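PDB 3DBX: CD1-2 antigen from Gallus gallus, which probably binds lipids in the groove of its MHC class I-like domain and displays them at the cell surface, as other CD1 proteins do. Local coordinates for residues A[34-38]-A[183-187]; A[188-193]-A[269-274]; A[204-210]-A[251-257]. One frame throughout, in Å; residues are numbered along the deposited sequence.

Interaction 1: A[34-38]-A[183-187]; sequences LLADV and TDLER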
loop_
_atom_site.group_PDB
_atom_site.type_symbol
_atom_site.label_atom_id
_atom_site.label_comp_id
_atom_site.label_asym_id
_atom_site.label_seq_id
_atom_site.Cartn_x
_atom_site.Cartn_y
_atom_site.Cartn_z
ATOM N N LEU A 34 -2.160 -2.868 -10.395
ATOM C CA LEU A 34 -0.769 -2.387 -10.219
ATOM C C LEU A 34 0.187 -3.234 -11.030
ATOM O O LEU A 34 0.016 -4.433 -11.087
ATOM C CB LEU A 34 -0.334 -2.517 -8.736
ATOM C CG LEU A 34 -0.962 -1.704 -7.609
ATOM C CD1 LEU A 34 -0.374 -2.225 -6.314
ATOM C CD2 LEU A 34 -0.551 -0.282 -7.710
ATOM N N LEU A 35 1.183 -2.597 -11.642
ATOM C CA LEU A 35 2.367 -3.278 -12.125
ATOM C C LEU A 35 3.508 -2.701 -11.288
ATOM O O LEU A 35 3.659 -1.484 -11.263
ATOM C CB LEU A 35 2.593 -3.033 -13.634
ATOM C CG LEU A 35 3.717 -3.833 -14.304
ATOM C CD1 LEU A 35 3.408 -5.311 -14.324
ATOM C CD2 LEU A 35 4.033 -3.330 -15.732
ATOM N N ALA A 36 4.300 -3.555 -10.623
ATOM C CA ALA A 36 5.179 -3.135 -9.515
ATOM C C ALA A 36 4.368 -2.298 -8.496
ATOM O O ALA A 36 3.339 -2.771 -8.015
ATOM C CB ALA A 36 6.421 -2.367 -10.036
ATOM N N ASP A 37 4.785 -1.071 -8.205
ATOM C CA ASP A 37 3.978 -0.158 -7.347
ATOM C C ASP A 37 3.297 0.940 -8.145
ATOM O O ASP A 37 2.836 1.927 -7.588
ATOM C CB ASP A 37 4.844 0.476 -6.224
ATOM C CG ASP A 37 6.117 1.116 -6.728
ATOM O OD1 ASP A 37 6.388 1.075 -7.947
ATOM O OD2 ASP A 37 6.861 1.677 -5.889
ATOM N N VAL A 38 3.224 0.771 -9.458
ATOM C CA VAL A 38 2.664 1.801 -10.322
ATOM C C VAL A 38 1.216 1.411 -10.561
ATOM O O VAL A 38 0.975 0.326 -11.099
ATOM C CB VAL A 38 3.373 1.792 -11.696
ATOM C CG1 VAL A 38 2.727 2.831 -12.642
ATOM C CG2 VAL A 38 4.885 2.040 -11.513
ATOM N N THR A 183 9.255 4.565 -18.477
ATOM C CA THR A 183 9.308 5.911 -17.902
ATOM C C THR A 183 8.956 5.937 -16.396
ATOM O O THR A 183 9.513 6.714 -15.629
ATOM C CB THR A 183 8.474 6.922 -18.743
ATOM O OG1 THR A 183 8.722 8.245 -18.275
ATOM C CG2 THR A 183 6.983 6.634 -18.663
ATOM N N ASP A 184 8.037 5.066 -15.997
ATOM C CA ASP A 184 7.696 4.827 -14.582
ATOM C C ASP A 184 8.396 3.604 -13.967
ATOM O O ASP A 184 8.922 3.659 -12.838
ATOM C CB ASP A 184 6.180 4.683 -14.465
ATOM C CG ASP A 184 5.513 5.984 -14.125
ATOM O OD1 ASP A 184 5.758 6.488 -12.996
ATOM O OD2 ASP A 184 4.763 6.494 -14.961
ATOM N N LEU A 185 8.401 2.496 -14.706
ATOM C CA LEU A 185 9.001 1.251 -14.201
ATOM C C LEU A 185 10.532 1.265 -14.075
ATOM O O LEU A 185 11.079 0.547 -13.217
ATOM C CB LEU A 185 8.542 0.056 -15.036
ATOM C CG LEU A 185 7.021 -0.060 -15.228
ATOM C CD1 LEU A 185 6.688 -1.016 -16.363
ATOM C CD2 LEU A 185 6.345 -0.490 -13.923
ATOM N N GLU A 186 11.246 2.047 -14.906
ATOM C CA GLU A 186 12.703 2.163 -14.721
ATOM C C GLU A 186 13.222 3.501 -14.165
ATOM O O GLU A 186 14.401 3.794 -14.288
ATOM C CB GLU A 186 13.471 1.775 -15.996
ATOM C CG GLU A 186 13.231 0.341 -16.437
ATOM C CD GLU A 186 13.911 -0.003 -17.749
ATOM O OE1 GLU A 186 14.759 0.792 -18.269
ATOM O OE2 GLU A 186 13.600 -1.109 -18.263
ATOM N N ARG A 187 12.343 4.294 -13.563
ATOM C CA ARG A 187 12.707 5.551 -12.952
ATOM C C ARG A 187 13.555 5.189 -11.730
ATOM O O ARG A 187 13.304 4.165 -11.076
ATOM C CB ARG A 187 11.446 6.338 -12.533
ATOM C CG ARG A 187 11.735 7.673 -11.787
ATOM C CD ARG A 187 10.433 8.487 -11.482
ATOM N NE ARG A 187 9.449 7.626 -10.815
ATOM C CZ ARG A 187 9.074 7.715 -9.535
ATOM N NH1 ARG A 187 9.528 8.669 -8.744
ATOM N NH2 ARG A 187 8.180 6.862 -9.079
#

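Interaction 2: A[188-193]-A[269-274]; sequences RVPPMA and VQHCSL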
loop_
_atom_site.group_PDB
_atom_site.type_symbol
_atom_site.label_atom_id
_atom_site.label_comp_id
_atom_site.label_asym_id
_atom_site.label_seq_id
_atom_site.Cartn_x
_atom_site.Cartn_y
_atom_site.Cartn_z
ATOM N N ARG A 188 14.580 5.999 -11.461
ATOM C CA ARG A 188 15.470 5.815 -10.294
ATOM C C ARG A 188 15.702 7.192 -9.721
ATOM O O ARG A 188 16.149 8.099 -10.443
ATOM C CB ARG A 188 16.811 5.160 -10.721
ATOM C CG ARG A 188 16.578 3.827 -11.440
ATOM C CD ARG A 188 17.815 3.113 -11.908
ATOM N NE ARG A 188 18.393 3.728 -13.116
ATOM C CZ ARG A 188 18.812 3.067 -14.199
ATOM N NH1 ARG A 188 18.703 1.734 -14.272
ATOM N NH2 ARG A 188 19.331 3.746 -15.220
ATOM N N VAL A 189 15.375 7.365 -8.437
ATOM C CA VAL A 189 15.618 8.627 -7.737
ATOM C C VAL A 189 16.370 8.290 -6.444
ATOM O O VAL A 189 15.840 7.553 -5.616
ATOM C CB VAL A 189 14.287 9.296 -7.307
ATOM C CG1 VAL A 189 14.602 10.542 -6.597
ATOM C CG2 VAL A 189 13.403 9.605 -8.547
ATOM N N PRO A 190 17.649 8.715 -6.319
ATOM C CA PRO A 190 18.404 8.354 -5.096
ATOM C C PRO A 190 17.885 9.008 -3.803
ATOM O O PRO A 190 17.316 10.117 -3.864
ATOM C CB PRO A 190 19.846 8.777 -5.415
ATOM C CG PRO A 190 19.902 8.833 -6.927
ATOM C CD PRO A 190 18.497 9.361 -7.314
ATOM N N PRO A 191 18.106 8.341 -2.640
ATOM C CA PRO A 191 17.661 8.860 -1.370
ATOM C C PRO A 191 18.535 10.001 -0.919
ATOM O O PRO A 191 19.676 10.126 -1.404
ATOM C CB PRO A 191 17.839 7.643 -0.424
ATOM C CG PRO A 191 19.007 6.936 -0.989
ATOM C CD PRO A 191 18.790 7.033 -2.479
ATOM N N MET A 192 18.014 10.833 -0.015
ATOM C CA MET A 192 18.866 11.770 0.713
ATOM C C MET A 192 18.639 11.433 2.166
ATOM O O MET A 192 17.599 10.900 2.478
ATOM C CB MET A 192 18.568 13.242 0.418
ATOM C CG MET A 192 17.197 13.751 0.662
ATOM S SD MET A 192 17.192 15.593 0.799
ATOM C CE MET A 192 17.862 15.792 2.464
ATOM N N ALA A 193 19.612 11.689 3.043
ATOM C CA ALA A 193 19.465 11.270 4.452
ATOM C C ALA A 193 20.001 12.327 5.415
ATOM O O ALA A 193 20.881 13.122 5.079
ATOM C CB ALA A 193 20.125 9.913 4.704
ATOM N N VAL A 269 23.240 3.971 3.971
ATOM C CA VAL A 269 22.050 3.689 3.147
ATOM C C VAL A 269 22.489 3.031 1.860
ATOM O O VAL A 269 23.328 3.559 1.114
ATOM C CB VAL A 269 21.236 4.960 2.808
ATOM C CG1 VAL A 269 19.914 4.585 2.209
ATOM C CG2 VAL A 269 20.969 5.799 4.048
ATOM N N GLN A 270 21.935 1.857 1.609
ATOM C CA GLN A 270 22.231 1.110 0.393
ATOM C C GLN A 270 20.909 1.156 -0.406
ATOM O O GLN A 270 19.818 0.935 0.143
ATOM C CB GLN A 270 22.669 -0.310 0.778
ATOM C CG GLN A 270 22.733 -1.366 -0.378
ATOM C CD GLN A 270 23.008 -2.797 0.136
ATOM O OE1 GLN A 270 22.621 -3.161 1.266
ATOM N NE2 GLN A 270 23.705 -3.593 -0.671
ATOM N N HIS A 271 21.003 1.563 -1.671
ATOM C CA HIS A 271 19.852 1.688 -2.558
ATOM C C HIS A 271 20.348 1.433 -3.963
ATOM O O HIS A 271 21.453 1.828 -4.310
ATOM C CB HIS A 271 19.222 3.084 -2.445
ATOM C CG HIS A 271 17.907 3.197 -3.179
ATOM N ND1 HIS A 271 17.801 3.755 -4.432
ATOM C CD2 HIS A 271 16.667 2.766 -2.854
ATOM C CE1 HIS A 271 16.540 3.695 -4.834
ATOM N NE2 HIS A 271 15.827 3.113 -3.884
ATOM N N CYS A 272 19.558 0.734 -4.769
ATOM C CA CYS A 272 20.015 0.331 -6.093
ATOM C C CYS A 272 20.331 1.536 -7.016
ATOM O O CYS A 272 21.168 1.421 -7.898
ATOM C CB CYS A 272 19.007 -0.625 -6.746
ATOM S SG CYS A 272 17.427 0.149 -7.172
ATOM N N SER A 273 19.696 2.691 -6.780
ATOM C CA SER A 273 19.972 3.889 -7.599
ATOM C C SER A 273 21.369 4.484 -7.360
ATOM O O SER A 273 21.859 5.310 -8.137
ATOM C CB SER A 273 18.928 4.941 -7.302
ATOM O OG SER A 273 19.149 5.469 -5.990
ATOM N N LEU A 274 22.011 4.040 -6.281
ATOM C CA LEU A 274 23.318 4.540 -5.891
ATOM C C LEU A 274 24.453 3.714 -6.461
ATOM O O LEU A 274 25.611 4.135 -6.428
ATOM C CB LEU A 274 23.401 4.607 -4.353
ATOM C CG LEU A 274 22.409 5.502 -3.605
ATOM C CD1 LEU A 274 22.387 5.166 -2.095
ATOM C CD2 LEU A 274 22.797 6.924 -3.780
#

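Interaction 3: A[204-210]-A[251-257]; sequences QLLLVCR and LRSTLLV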
loop_
_atom_site.group_PDB
_atom_site.type_symbol
_atom_site.label_atom_id
_atom_site.label_comp_id
_atom_site.label_asym_id
_atom_site.label_seq_id
_atom_site.Cartn_x
_atom_site.Cartn_y
_atom_site.Cartn_z
ATOM N N GLN A 204 19.489 7.531 27.875
ATOM C CA GLN A 204 20.022 7.237 26.564
ATOM C C GLN A 204 19.682 8.338 25.567
ATOM O O GLN A 204 18.843 9.195 25.837
ATOM C CB GLN A 204 19.498 5.896 26.070
ATOM C CG GLN A 204 20.313 4.705 26.530
ATOM C CD GLN A 204 19.667 3.412 26.101
ATOM O OE1 GLN A 204 18.451 3.251 26.226
ATOM N NE2 GLN A 204 20.468 2.487 25.574
ATOM N N LEU A 205 20.364 8.314 24.432
ATOM C CA LEU A 205 20.125 9.231 23.340
ATOM C C LEU A 205 19.488 8.417 22.250
ATOM O O LEU A 205 19.821 7.249 22.092
ATOM C CB LEU A 205 21.461 9.740 22.790
ATOM C CG LEU A 205 22.184 10.952 23.347
ATOM C CD1 LEU A 205 23.588 10.872 22.901
ATOM C CD2 LEU A 205 21.560 12.151 22.702
ATOM N N LEU A 206 18.578 9.020 21.496
ATOM C CA LEU A 206 18.040 8.364 20.324
ATOM C C LEU A 206 18.699 8.974 19.095
ATOM O O LEU A 206 18.546 10.168 18.842
ATOM C CB LEU A 206 16.524 8.511 20.261
ATOM C CG LEU A 206 15.803 7.769 19.119
ATOM C CD1 LEU A 206 15.865 6.282 19.421
ATOM C CD2 LEU A 206 14.336 8.214 19.030
ATOM N N LEU A 207 19.467 8.177 18.347
ATOM C CA LEU A 207 19.984 8.679 17.083
ATOM C C LEU A 207 18.973 8.321 16.019
ATOM O O LEU A 207 18.483 7.201 16.025
ATOM C CB LEU A 207 21.346 8.075 16.736
ATOM C CG LEU A 207 22.400 8.204 17.843
ATOM C CD1 LEU A 207 23.709 7.638 17.360
ATOM C CD2 LEU A 207 22.567 9.648 18.303
ATOM N N VAL A 208 18.671 9.272 15.125
ATOM C CA VAL A 208 17.646 9.102 14.081
ATOM C C VAL A 208 18.293 9.321 12.740
ATOM O O VAL A 208 19.002 10.302 12.562
ATOM C CB VAL A 208 16.490 10.133 14.214
ATOM C CG1 VAL A 208 15.440 9.947 13.129
ATOM C CG2 VAL A 208 15.810 10.050 15.604
ATOM N N CYS A 209 18.087 8.389 11.812
ATOM C CA CYS A 209 18.499 8.597 10.431
ATOM C C CYS A 209 17.188 8.673 9.615
ATOM O O CYS A 209 16.453 7.695 9.575
ATOM C CB CYS A 209 19.279 7.386 9.991
ATOM S SG CYS A 209 19.887 7.478 8.304
ATOM N N ARG A 210 16.884 9.825 9.018
ATOM C CA ARG A 210 15.665 9.961 8.251
ATOM C C ARG A 210 16.066 9.942 6.777
ATOM O O ARG A 210 16.867 10.766 6.352
ATOM C CB ARG A 210 14.959 11.263 8.618
ATOM C CG ARG A 210 13.676 11.531 7.806
ATOM C CD ARG A 210 13.165 12.943 8.108
ATOM N NE ARG A 210 12.148 13.353 7.143
ATOM C CZ ARG A 210 11.555 14.535 7.126
ATOM N NH1 ARG A 210 11.843 15.442 8.055
ATOM N NH2 ARG A 210 10.646 14.787 6.204
ATOM N N LEU A 251 11.794 6.627 5.086
ATOM C CA LEU A 251 11.994 5.605 6.128
ATOM C C LEU A 251 12.763 6.343 7.221
ATOM O O LEU A 251 13.541 7.267 6.921
ATOM C CB LEU A 251 12.911 4.470 5.565
ATOM C CG LEU A 251 13.230 3.210 6.362
ATOM C CD1 LEU A 251 13.752 2.182 5.374
ATOM C CD2 LEU A 251 14.320 3.492 7.345
ATOM N N ARG A 252 12.563 5.927 8.467
ATOM C CA ARG A 252 13.327 6.424 9.607
ATOM C C ARG A 252 13.951 5.191 10.284
ATOM O O ARG A 252 13.228 4.213 10.545
ATOM C CB ARG A 252 12.329 7.054 10.577
ATOM C CG ARG A 252 12.591 8.488 11.055
ATOM C CD ARG A 252 11.343 8.961 11.911
ATOM N NE ARG A 252 11.706 9.450 13.254
ATOM C CZ ARG A 252 11.707 8.714 14.374
ATOM N NH1 ARG A 252 11.380 7.421 14.346
ATOM N NH2 ARG A 252 12.037 9.277 15.531
ATOM N N SER A 253 15.261 5.220 10.562
ATOM C CA SER A 253 15.892 4.169 11.372
ATOM C C SER A 253 16.406 4.811 12.652
ATOM O O SER A 253 16.813 5.954 12.608
ATOM C CB SER A 253 17.051 3.510 10.626
ATOM O OG SER A 253 17.604 2.473 11.449
ATOM N N THR A 254 16.350 4.110 13.791
ATOM C CA THR A 254 16.819 4.720 15.030
ATOM C C THR A 254 17.666 3.760 15.816
ATOM O O THR A 254 17.448 2.528 15.740
ATOM C CB THR A 254 15.663 5.218 15.968
ATOM O OG1 THR A 254 14.936 4.112 16.497
ATOM C CG2 THR A 254 14.698 6.192 15.268
ATOM N N LEU A 255 18.608 4.321 16.583
ATOM C CA LEU A 255 19.511 3.549 17.433
ATOM C C LEU A 255 19.590 4.218 18.799
ATOM O O LEU A 255 19.958 5.396 18.884
ATOM C CB LEU A 255 20.914 3.487 16.827
ATOM C CG LEU A 255 21.984 2.667 17.577
ATOM C CD1 LEU A 255 21.599 1.199 17.615
ATOM C CD2 LEU A 255 23.372 2.847 16.981
ATOM N N LEU A 256 19.257 3.488 19.861
ATOM C CA LEU A 256 19.545 3.982 21.215
ATOM C C LEU A 256 21.026 3.845 21.583
ATOM O O LEU A 256 21.619 2.785 21.404
ATOM C CB LEU A 256 18.669 3.304 22.261
ATOM C CG LEU A 256 17.179 3.648 22.145
ATOM C CD1 LEU A 256 16.298 2.494 22.652
ATOM C CD2 LEU A 256 16.869 4.911 22.934
ATOM N N VAL A 257 21.623 4.933 22.072
ATOM C CA VAL A 257 23.009 4.920 22.514
ATOM C C VAL A 257 23.132 5.597 23.884
ATOM O O VAL A 257 22.252 6.358 24.285
ATOM C CB VAL A 257 23.937 5.600 21.477
ATOM C CG1 VAL A 257 23.821 4.911 20.107
ATOM C CG2 VAL A 257 23.607 7.099 21.338
#

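Interaction 1: A[34-38]-A[183-187]
Leu35 and Val38 bracket a type II' beta turn whose side chains meet the last helical turn of 183-187; the nearest CA atoms of the two segments, those of Val38 and Asp184, are 7.3 Å apart. The turn is closed by a reciprocal pair of backbone bonds, Leu35 N to Val38 O and Val38 N to Leu35 O, and links strand 27-35 to strand 38-43. Across from it the helix ends at Leu185, and Glu186 is the first residue to leave helical geometry.

Leu185 carries the contact with its two methyl branches. CD1 meets Leu35 CD2 at 3.6 Å, the two leucines crossing at roughly a right angle, while CD2 packs against Val38 CG2 at 3.8 Å and lies more loosely over Ala36 CB at 4.3 Å. The branches thus divide their partners, one toward Leu35, the other mainly toward Val38. CG stands anti to the carbonyl carbon (chi1 -51°), which carries them from the helix end to the hairpin. Val38 CG2 also brushes the aliphatic CB of Asp184 at 4.2 Å; the carboxylate itself has a weak hydrogen bond from Trp56 and a long, weak ion pair with Arg54. Leu35 also packs on Ile174 and Leu177 of helix 156-180.

The contact is wholly apolar between the segments, whereas the Asp37 carboxylate is hydrogen-bonded to the hydroxyls of Tyr215 and Tyr249 in the immunoglobulin part of the chain. Such packing of the short helix 182-185, which follows helix 156-180, on a hairpin of the antiparallel floor belongs to the MHC class I-like platform, here beside the passage to the immunoglobulin domain.

Interaction 2: A[188-193]-A[269-274]
Pro191 and Ser273 bury the most surface in this contact, followed by Pro190 and Val269. The Pro191 ring faces three side chains of 269-274: its CG lies 4.0 Å from Leu274 CD1, the leucine methyl pointing at the ring carbon, and 4.1 Å from Val269 CG1, with the proline and valine side chains running antiparallel past one another. Its CD rests 3.9 Å from His271 ND1, oblique to the imidazole.

Ser273 packs against Pro190, with OG only 3.1 Å from Pro190 CA and 3.4 Å from Pro190 CB. That hydroxyl is held by His271, whose ND1 is hydrogen-bonded to Ser273 OG at 2.7 Å; chi1 of 71° sets OG between the backbone N and the carbonyl carbon, turned back to the imidazole. At its far side the ring is fixed by a hydrogen bond from NE2 to Pro216 O, so both nitrogens have partners. Pro190 CB also touches Leu274 CD2 at 3.8 Å.

Along the chain, 188-193 ends in the first residues of strand 192-200 of one immunoglobulin sheet, and 269-274 begins in the last of strand 265-270 of the other. Pro191 is further enclosed by Val211 and Phe214 of strand 204-214 and by Leu279 of strand 279-282.

Interaction 3: A[204-210]-A[251-257]
Strands 204-210 and 251-257 run antiparallel at 158°, their axes 4.6 Å apart at closest approach, and Leu205, Leu207 and Cys209 form hydrogen-bonded pairs with Val257, Leu255 and Ser253. The six bonds are 2.7 to 2.9 Å long; that from Cys209 N to Ser253 O is nearly straight (178°). Between them, Thr254 CA comes within 3.1 Å of Leu207 O in a CA-H...O contact.

On the face of the hydrogen-bonded pairs, Val257 fits between two leucines, its CG2 at 3.7 Å from Leu205 CB and 3.9 Å from Leu207 CG. CG2 occupies the position between the backbone N and the carbonyl carbon (chi1 of CG1 -58°), bringing it over toward both neighbours. Leu207 and Cys209 also pack on Trp223, and the Cys209-Cys267 disulfide joins the two sheets of the immunoglobulin C1-set beta sandwich.

The opposite face is mixed. Leu206 CD1 reaches obliquely to Thr254 CB at 3.6 Å and meets Leu256 CD2. Val208 CG1 lies over one face of the Arg252 guanidinium, 3.8 Å from NE, while the Val208 and Thr254 side chains run alongside each other. Arg210 shares this face but extends away, its NH2 hydrogen-bonded to a polar side chain of another protein chain, and Arg252 packs on an apolar side chain of that chain.

The chemistry thus divides by face: a largely apolar, disulfide-crosslinked side turned to the sandwich core, where the buried Ser253 hydroxyl has weak hydrogen bonds to Trp223 and Ser237, and an amphipathic side whose two arginines meet the partner chain.

How the interactions relate
Interactions 1 and 2 adjoin in sequence, since 183-187 runs directly into 188-193, but interaction 1 lies on the platform side of the passage between the domains and interaction 2 on the immunoglobulin side, their centres 17 Å apart. Interaction 1 packs a helix end on a hairpin of the floor, next to the domain junction; interaction 2 closes one end of the immunoglobulin domain with prolines and a histidine-serine pair; both are only partly buried. Interaction 3 is the buried one, and the only one with hydrogen bonds between its segments. It is nested within the loop closed by interaction 2 and touches it where Ala193 CB packs on Arg210 O at 3.7 Å.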